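Local atomic coordinates of ESAT-6-like protein SAG1039 (Streptococcus agalactiae serogroup V, PDB entry 3GWK), a protein that is a homodimeric WXG100-family protein of uncharacterised function, probably a small ESAT-6-like substrate of a specialised secretion system. Residues P10-T21 against N75-E86. Residues are numbered along the deposited sequence; the frame is centred on the assembly and turned at random. Where two conformers were deposited one is given.
Sequences PEELRSSAQKYT and NQQLLKVADIIE. With SO4 (sulfate ion), chain C.
Pro10 lays its ring over the last turn of 75-86, CG 3.7 Å from Ile85 CG2, while its CB faces Ala82. Leu13 is a knob in the hole formed by Leu78, Val81, Ala82 and Ile85: CD1 reaches Ile85 CD1, and CD2 meets Leu78 CD2 at 3.9 Å. Arg14 fills the neighbouring hole, its chain extended from CG to NE (chi3 180°) across the Ala82 methyl, which lies over one guanidinium face, and forms a salt-bridge network with Glu86 and Asp83. End-on, Arg14 NH1 hydrogen-bonds to Glu86 OE2 at 2.9 Å, almost straight (177°), and NH2 to OE1 from above the carboxylate plane. Arg14 NH2 also hydrogen-bonds to Asp83 OD1 at 2.8 Å, and NE holds a water shared with Leu79 O and Asp83 OD1, so all three guanidinium nitrogens are engaged. Ala17 CB packs 3.7 Å from Leu79 CD2; Leu78 is the reciprocal knob among Leu13, Ser16, Ala17 and Tyr20. Tyr20 OH hydrogen-bonds to Gln38 of the second subunit, whose Ile41 packs on Leu78. Thr21 CB lies 3.6 Å from Asn75 ND2, and Glu72 hydrogen-bonds to Thr21 OG1 and Asn75 ND2. With axes 8.4 Å apart and 165° between directions, this is the antiparallel helical hairpin of a WXG100 subunit, two of which form the dimer's four-helix bundle.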
ATOM      1  N   PRO A  10      -6.273 -15.081  22.358  1.00 12.64           N
ATOM      2  CA  PRO A  10      -6.951 -13.813  22.035  1.00 13.30           C
ATOM      3  C   PRO A  10      -6.047 -12.612  21.951  1.00 12.11           C
ATOM      4  O   PRO A  10      -6.147 -11.749  21.081  1.00 12.60           O
ATOM      5  CB  PRO A  10      -8.019 -13.685  23.152  1.00 13.37           C
ATOM      6  CG  PRO A  10      -8.347 -15.185  23.450  1.00 14.90           C
ATOM      7  CD  PRO A  10      -7.008 -15.900  23.367  1.00 14.93           C
ATOM      8  N   GLU A  11      -5.105 -12.548  22.877  1.00 13.09           N
ATOM      9  CA  GLU A  11      -4.167 -11.429  22.910  0.53 14.27           C
ATOM     10  C   GLU A  11      -3.254 -11.399  21.657  1.00 11.95           C
ATOM     11  O   GLU A  11      -2.976 -10.342  21.089  1.00 12.61           O
ATOM     12  CB  GLU A  11      -3.286 -11.589  24.166  0.53 15.16           C
ATOM     13  CG  GLU A  11      -4.041 -11.413  25.454  0.53 22.28           C
ATOM     14  CD  GLU A  11      -5.043 -12.505  25.877  0.53 23.92           C
ATOM     15  OE1 GLU A  11      -5.922 -11.987  26.618  0.53 22.30           O
ATOM     16  OE2 GLU A  11      -5.005 -13.779  25.554  0.53 16.56           O
ATOM     17  N   GLU A  12      -2.815 -12.583  21.260  1.00 14.06           N
ATOM     18  CA  GLU A  12      -2.020 -12.666  20.062  1.00 13.15           C
ATOM     19  C   GLU A  12      -2.820 -12.300  18.828  1.00 12.84           C
ATOM     20  O   GLU A  12      -2.332 -11.617  17.938  1.00 12.75           O
ATOM     21  CB  GLU A  12      -1.417 -14.035  19.878  1.00 15.47           C
ATOM     22  CG  GLU A  12      -0.291 -14.314  20.893  1.00 18.57           C
ATOM     23  CD  GLU A  12       0.244 -15.736  20.822  1.00 23.54           C
ATOM     24  OE1 GLU A  12      -0.582 -16.661  20.712  1.00 20.19           O
ATOM     25  OE2 GLU A  12       1.465 -15.900  20.943  1.00 33.65           O
ATOM     26  N   LEU A  13      -4.080 -12.765  18.754  1.00 12.21           N
ATOM     27  CA  LEU A  13      -4.945 -12.432  17.654  1.00 12.55           C
ATOM     28  C   LEU A  13      -5.125 -10.889  17.572  1.00 10.90           C
ATOM     29  O   LEU A  13      -5.071 -10.312  16.509  1.00 11.86           O
ATOM     30  CB  LEU A  13      -6.288 -13.119  17.808  1.00 12.15           C
ATOM     31  CG  LEU A  13      -6.275 -14.612  17.567  1.00 12.61           C
ATOM     32  CD1 LEU A  13      -7.500 -15.298  18.139  1.00 13.41           C
ATOM     33  CD2 LEU A  13      -6.160 -14.910  16.136  1.00 15.65           C
ATOM     34  N   ARG A  14      -5.309 -10.219  18.716  1.00 11.28           N
ATOM     35  CA  ARG A  14      -5.477  -8.781  18.762  1.00 10.87           C
ATOM     36  C   ARG A  14      -4.214  -8.047  18.341  1.00 10.90           C
ATOM     37  O   ARG A  14      -4.256  -7.056  17.621  1.00 11.11           O
ATOM     38  CB  ARG A  14      -5.945  -8.372  20.168  1.00 11.32           C
ATOM     39  CG  ARG A  14      -7.384  -8.805  20.402  1.00 10.46           C
ATOM     40  CD  ARG A  14      -7.740  -8.694  21.869  1.00 13.06           C
ATOM     41  NE  ARG A  14      -9.141  -9.115  22.043  1.00 12.27           N
ATOM     42  CZ  ARG A  14      -9.581  -9.765  23.103  1.00 13.18           C
ATOM     43  NH1 ARG A  14      -8.785 -10.024  24.112  1.00 14.88           N
ATOM     44  NH2 ARG A  14     -10.850 -10.176  23.110  1.00 13.80           N
ATOM     45  N   SER A  15      -3.053  -8.581  18.737  1.00 11.98           N
ATOM     46  CA  SER A  15      -1.806  -7.913  18.358  1.00 13.65           C
ATOM     47  C   SER A  15      -1.581  -8.046  16.829  1.00 11.54           C
ATOM     48  O   SER A  15      -1.181  -7.096  16.152  1.00 12.65           O
ATOM     49  CB  SER A  15      -0.679  -8.641  19.037  1.00 17.07           C
ATOM     50  OG  SER A  15      -0.724  -8.329  20.396  1.00 18.94           O
ATOM     51  N   SER A  16      -1.910  -9.210  16.252  1.00 12.05           N
ATOM     52  CA  SER A  16      -1.832  -9.377  14.809  1.00 11.66           C
ATOM     53  C   SER A  16      -2.794  -8.472  14.126  1.00 12.49           C
ATOM     54  O   SER A  16      -2.422  -7.794  13.166  1.00 12.54           O
ATOM     55  CB  SER A  16      -2.042 -10.841  14.452  1.00 14.32           C
ATOM     56  OG  SER A  16      -0.983 -11.671  14.853  1.00 15.46           O
ATOM     57  N   ALA A  17      -4.046  -8.397  14.620  1.00 11.52           N
ATOM     58  CA  ALA A  17      -5.047  -7.560  14.015  1.00 12.17           C
ATOM     59  C   ALA A  17      -4.591  -6.130  13.852  1.00 10.76           C
ATOM     60  O   ALA A  17      -4.833  -5.488  12.863  1.00 11.88           O
ATOM     61  CB  ALA A  17      -6.362  -7.613  14.855  1.00 12.09           C
ATOM     62  N   GLN A  18      -3.961  -5.592  14.885  1.00 11.29           N
ATOM     63  CA  GLN A  18      -3.532  -4.212  14.862  1.00 11.20           C
ATOM     64  C   GLN A  18      -2.586  -3.953  13.669  1.00 12.19           C
ATOM     65  O   GLN A  18      -2.627  -2.877  13.061  1.00 11.93           O
ATOM     66  CB  GLN A  18      -2.829  -3.802  16.161  1.00 12.94           C
ATOM     67  CG  GLN A  18      -2.177  -2.476  16.168  1.00 14.64           C
ATOM     68  CD  GLN A  18      -3.114  -1.345  15.918  1.00 19.93           C
ATOM     69  OE1 GLN A  18      -4.270  -1.354  16.268  1.00 25.43           O
ATOM     70  NE2 GLN A  18      -2.583  -0.326  15.252  1.00 24.57           N
ATOM     71  N   LYS A  19      -1.726  -4.920  13.373  1.00 11.06           N
ATOM     72  CA  LYS A  19      -0.775  -4.762  12.244  1.00 11.81           C
ATOM     73  C   LYS A  19      -1.579  -4.595  10.939  1.00 12.18           C
ATOM     74  O   LYS A  19      -1.179  -3.868  10.028  1.00 12.34           O
ATOM     75  CB  LYS A  19       0.169  -5.960  12.186  1.00 12.93           C
ATOM     76  CG  LYS A  19       1.004  -6.157  13.464  1.00 13.94           C
ATOM     77  CD  LYS A  19       1.760  -7.483  13.500  1.00 13.06           C
ATOM     78  CE  LYS A  19       2.083  -7.832  14.959  1.00 14.04           C
ATOM     79  NZ  LYS A  19       2.805  -9.149  15.054  1.00 14.01           N
ATOM     80  N   TYR A  20      -2.670  -5.386  10.795  1.00 10.72           N
ATOM     81  CA  TYR A  20      -3.443  -5.329   9.578  1.00 11.45           C
ATOM     82  C   TYR A  20      -4.193  -4.012   9.450  1.00 11.48           C
ATOM     83  O   TYR A  20      -4.213  -3.412   8.361  1.00 12.69           O
ATOM     84  CB  TYR A  20      -4.427  -6.509   9.484  1.00 13.63           C
ATOM     85  CG  TYR A  20      -3.756  -7.827   9.173  1.00 13.50           C
ATOM     86  CD1 TYR A  20      -3.254  -8.612  10.173  1.00 13.33           C
ATOM     87  CD2 TYR A  20      -3.650  -8.274   7.874  1.00 12.49           C
ATOM     88  CE1 TYR A  20      -2.596  -9.842   9.884  1.00 13.53           C
ATOM     89  CE2 TYR A  20      -2.987  -9.503   7.573  1.00 13.94           C
ATOM     90  CZ  TYR A  20      -2.487 -10.232   8.579  1.00 13.40           C
ATOM     91  OH  TYR A  20      -1.865 -11.405   8.311  1.00 16.19           O
ATOM     92  N   THR A  21      -4.779  -3.536  10.540  1.00 11.71           N
ATOM     93  CA  THR A  21      -5.507  -2.294  10.388  1.00 13.01           C
ATOM     94  C   THR A  21      -4.516  -1.108  10.142  1.00 11.47           C
ATOM     95  O   THR A  21      -4.806  -0.203   9.361  1.00 12.02           O
ATOM     96  CB  THR A  21      -6.429  -1.994  11.573  1.00 14.33           C
ATOM     97  OG1 THR A  21      -7.293  -0.927  11.244  1.00 14.99           O
ATOM     98  CG2 THR A  21      -5.759  -1.737  12.860  1.00 15.39           C
ATOM     99  N   ASN A  75      -8.315  -7.631   9.918  1.00 12.13           N
ATOM    100  CA  ASN A  75      -8.358  -7.046  11.278  1.00 12.09           C
ATOM    101  C   ASN A  75      -9.693  -7.382  11.939  1.00 10.87           C
ATOM    102  O   ASN A  75      -9.731  -7.898  13.056  1.00 11.64           O
ATOM    103  CB  ASN A  75      -8.197  -5.557  11.138  1.00 12.26           C
ATOM    104  CG  ASN A  75      -8.461  -4.839  12.428  1.00 11.77           C
ATOM    105  OD1 ASN A  75      -7.861  -5.162  13.464  1.00 13.03           O
ATOM    106  ND2 ASN A  75      -9.357  -3.884  12.410  1.00 13.77           N
ATOM    107  N   GLN A  76     -10.791  -7.138  11.257  1.00 12.19           N
ATOM    108  CA  GLN A  76     -12.107  -7.360  11.876  1.00 12.44           C
ATOM    109  C   GLN A  76     -12.285  -8.827  12.187  1.00 12.95           C
ATOM    110  O   GLN A  76     -12.833  -9.119  13.277  1.00 14.18           O
ATOM    111  CB  GLN A  76     -13.177  -6.950  10.904  1.00 15.39           C
ATOM    112  CG  GLN A  76     -13.242  -5.430  10.710  1.00 16.54           C
ATOM    113  CD  GLN A  76     -13.554  -4.675  11.994  1.00 19.67           C
ATOM    114  OE1 GLN A  76     -14.397  -5.124  12.774  1.00 21.64           O
ATOM    115  NE2 GLN A  76     -12.837  -3.568  12.248  1.00 22.44           N
ATOM    116  N   GLN A  77     -11.889  -9.726  11.332  1.00 12.74           N
ATOM    117  CA  GLN A  77     -12.076 -11.164  11.612  1.00 13.31           C
ATOM    118  C   GLN A  77     -11.296 -11.560  12.825  1.00 13.54           C
ATOM    119  O   GLN A  77     -11.813 -12.285  13.679  1.00 13.22           O
ATOM    120  CB  GLN A  77     -11.626 -12.051  10.446  1.00 18.53           C
ATOM    121  CG  GLN A  77     -12.268 -11.830   9.098  1.00 18.39           C
ATOM    122  CD  GLN A  77     -13.687 -11.623   9.224  1.00 19.24           C
ATOM    123  OE1 GLN A  77     -14.446 -12.508   9.776  1.00 21.37           O
ATOM    124  NE2 GLN A  77     -14.134 -10.431   8.816  1.00 21.10           N
ATOM    125  N   LEU A  78     -10.027 -11.132  12.901  1.00 12.63           N
ATOM    126  CA  LEU A  78      -9.169 -11.551  13.998  1.00 12.67           C
ATOM    127  C   LEU A  78      -9.698 -10.999  15.321  1.00 13.19           C
ATOM    128  O   LEU A  78      -9.721 -11.694  16.338  1.00 11.64           O
ATOM    129  CB  LEU A  78      -7.727 -11.093  13.805  1.00 13.43           C
ATOM    130  CG  LEU A  78      -7.042 -11.720  12.578  1.00 13.72           C
ATOM    131  CD1 LEU A  78      -5.701 -11.125  12.430  1.00 18.00           C
ATOM    132  CD2 LEU A  78      -7.004 -13.241  12.697  1.00 18.89           C
ATOM    133  N   LEU A  79     -10.182  -9.741  15.346  1.00 10.93           N
ATOM    134  CA  LEU A  79     -10.772  -9.160  16.561  1.00 10.73           C
ATOM    135  C   LEU A  79     -12.003  -9.939  16.978  1.00 11.20           C
ATOM    136  O   LEU A  79     -12.213 -10.214  18.174  1.00 11.61           O
ATOM    137  CB  LEU A  79     -11.151  -7.687  16.349  1.00 11.82           C
ATOM    138  CG  LEU A  79     -10.006  -6.734  16.120  1.00 12.76           C
ATOM    139  CD1 LEU A  79     -10.544  -5.339  15.896  1.00 14.99           C
ATOM    140  CD2 LEU A  79      -9.027  -6.724  17.319  1.00 15.52           C
ATOM    141  N   LYS A  80     -12.858 -10.266  16.024  1.00 11.40           N
ATOM    142  CA  LYS A  80     -14.095 -10.986  16.367  1.00 11.68           C
ATOM    143  C   LYS A  80     -13.817 -12.366  16.891  1.00 10.74           C
ATOM    144  O   LYS A  80     -14.465 -12.826  17.829  1.00 11.55           O
ATOM    145  CB  LYS A  80     -15.022 -10.952  15.181  1.00 12.76           C
ATOM    146  CG  LYS A  80     -15.576  -9.529  14.990  1.00 15.69           C
ATOM    147  CD  LYS A  80     -16.306  -9.331  13.698  1.00 18.82           C
ATOM    148  CE  LYS A  80     -16.703  -7.852  13.449  1.00 24.62           C
ATOM    149  NZ  LYS A  80     -17.728  -7.427  14.431  1.00 30.10           N
ATOM    150  N   VAL A  81     -12.890 -13.068  16.249  1.00 10.55           N
ATOM    151  CA  VAL A  81     -12.499 -14.404  16.686  1.00 10.80           C
ATOM    152  C   VAL A  81     -11.886 -14.317  18.109  1.00 11.17           C
ATOM    153  O   VAL A  81     -12.227 -15.139  18.935  1.00 10.89           O
ATOM    154  CB  VAL A  81     -11.611 -15.062  15.670  1.00 12.26           C
ATOM    155  CG1 VAL A  81     -10.978 -16.326  16.205  1.00 14.52           C
ATOM    156  CG2 VAL A  81     -12.365 -15.331  14.406  1.00 14.13           C
ATOM    157  N   ALA A  82     -11.027 -13.330  18.347  1.00 11.16           N
ATOM    158  CA  ALA A  82     -10.439 -13.171  19.653  1.00 10.64           C
ATOM    159  C   ALA A  82     -11.530 -13.028  20.727  1.00 11.00           C
ATOM    160  O   ALA A  82     -11.480 -13.645  21.780  1.00 10.59           O
ATOM    161  CB  ALA A  82      -9.521 -11.963  19.708  1.00 11.43           C
ATOM    162  N   ASP A  83     -12.563 -12.194  20.431  1.00  9.75           N
ATOM    163  CA  ASP A  83     -13.628 -12.009  21.418  1.00 10.61           C
ATOM    164  C   ASP A  83     -14.380 -13.293  21.675  1.00 10.23           C
ATOM    165  O   ASP A  83     -14.742 -13.644  22.805  1.00 10.77           O
ATOM    166  CB  ASP A  83     -14.640 -10.974  20.924  1.00 12.79           C
ATOM    167  CG  ASP A  83     -14.174  -9.533  21.103  1.00 15.05           C
ATOM    168  OD1 ASP A  83     -13.203  -9.328  21.803  1.00 16.59           O
ATOM    169  OD2 ASP A  83     -14.807  -8.653  20.530  1.00 16.39           O
ATOM    170  N   ILE A  84     -14.645 -14.056  20.609  1.00  9.90           N
ATOM    171  CA  ILE A  84     -15.377 -15.343  20.786  1.00 10.46           C
ATOM    172  C   ILE A  84     -14.551 -16.320  21.607  1.00  9.93           C
ATOM    173  O   ILE A  84     -15.094 -17.018  22.501  1.00 10.15           O
ATOM    174  CB  ILE A  84     -15.753 -15.942  19.422  1.00 10.45           C
ATOM    175  CG1 ILE A  84     -16.806 -15.058  18.723  1.00 12.29           C
ATOM    176  CG2 ILE A  84     -16.252 -17.345  19.564  1.00 13.06           C
ATOM    177  CD1 ILE A  84     -16.916 -15.286  17.236  1.00 13.03           C
ATOM    178  N   ILE A  85     -13.267 -16.395  21.338  1.00  9.80           N
ATOM    179  CA  ILE A  85     -12.426 -17.303  22.105  1.00 10.47           C
ATOM    180  C   ILE A  85     -12.351 -16.843  23.574  1.00 11.45           C
ATOM    181  O   ILE A  85     -12.468 -17.681  24.496  1.00 10.70           O
ATOM    182  CB  ILE A  85     -11.027 -17.454  21.506  1.00 11.48           C
ATOM    183  CG1 ILE A  85     -11.157 -18.096  20.135  1.00 13.41           C
ATOM    184  CG2 ILE A  85     -10.106 -18.231  22.405  1.00 12.80           C
ATOM    185  CD1 ILE A  85      -9.842 -18.181  19.343  1.00 15.77           C
ATOM    186  N   GLU A  86     -12.129 -15.566  23.822  1.00 11.44           N
ATOM    187  CA  GLU A  86     -12.042 -15.083  25.199  1.00 11.88           C
ATOM    188  C   GLU A  86     -13.336 -15.384  25.970  1.00 11.06           C
ATOM    189  O   GLU A  86     -13.278 -15.837  27.136  1.00 11.11           O
ATOM    190  CB  GLU A  86     -11.797 -13.606  25.163  1.00 12.70           C
ATOM    191  CG  GLU A  86     -11.650 -12.980  26.511  1.00 15.29           C
ATOM    192  CD  GLU A  86     -11.085 -11.571  26.296  1.00 21.86           C
ATOM    193  OE1 GLU A  86     -11.844 -10.806  25.750  1.00 18.84           O
ATOM    194  OE2 GLU A  86      -9.834 -11.371  26.420  1.00 33.19           O
TER
HETATM  195  S   SO4 C  98     -17.659  -8.788   9.382  0.69 17.56           S
HETATM  196  O1  SO4 C  98     -16.685  -7.666   9.563  0.58 19.26           O
HETATM  197  O2  SO4 C  98     -18.099  -9.243  10.702  0.66 17.12           O
HETATM  198  O3  SO4 C  98     -18.805  -8.384   8.537  0.64 22.62           O
HETATM  199  O4  SO4 C  98     -17.017  -9.879   8.720  0.57 15.80           O
HETATM  200  O   HOH W   1      -7.970 -13.352  26.914  0.86 28.58           O
HETATM  201  O   HOH W   2     -11.034  -8.471  20.055  1.00 14.46           O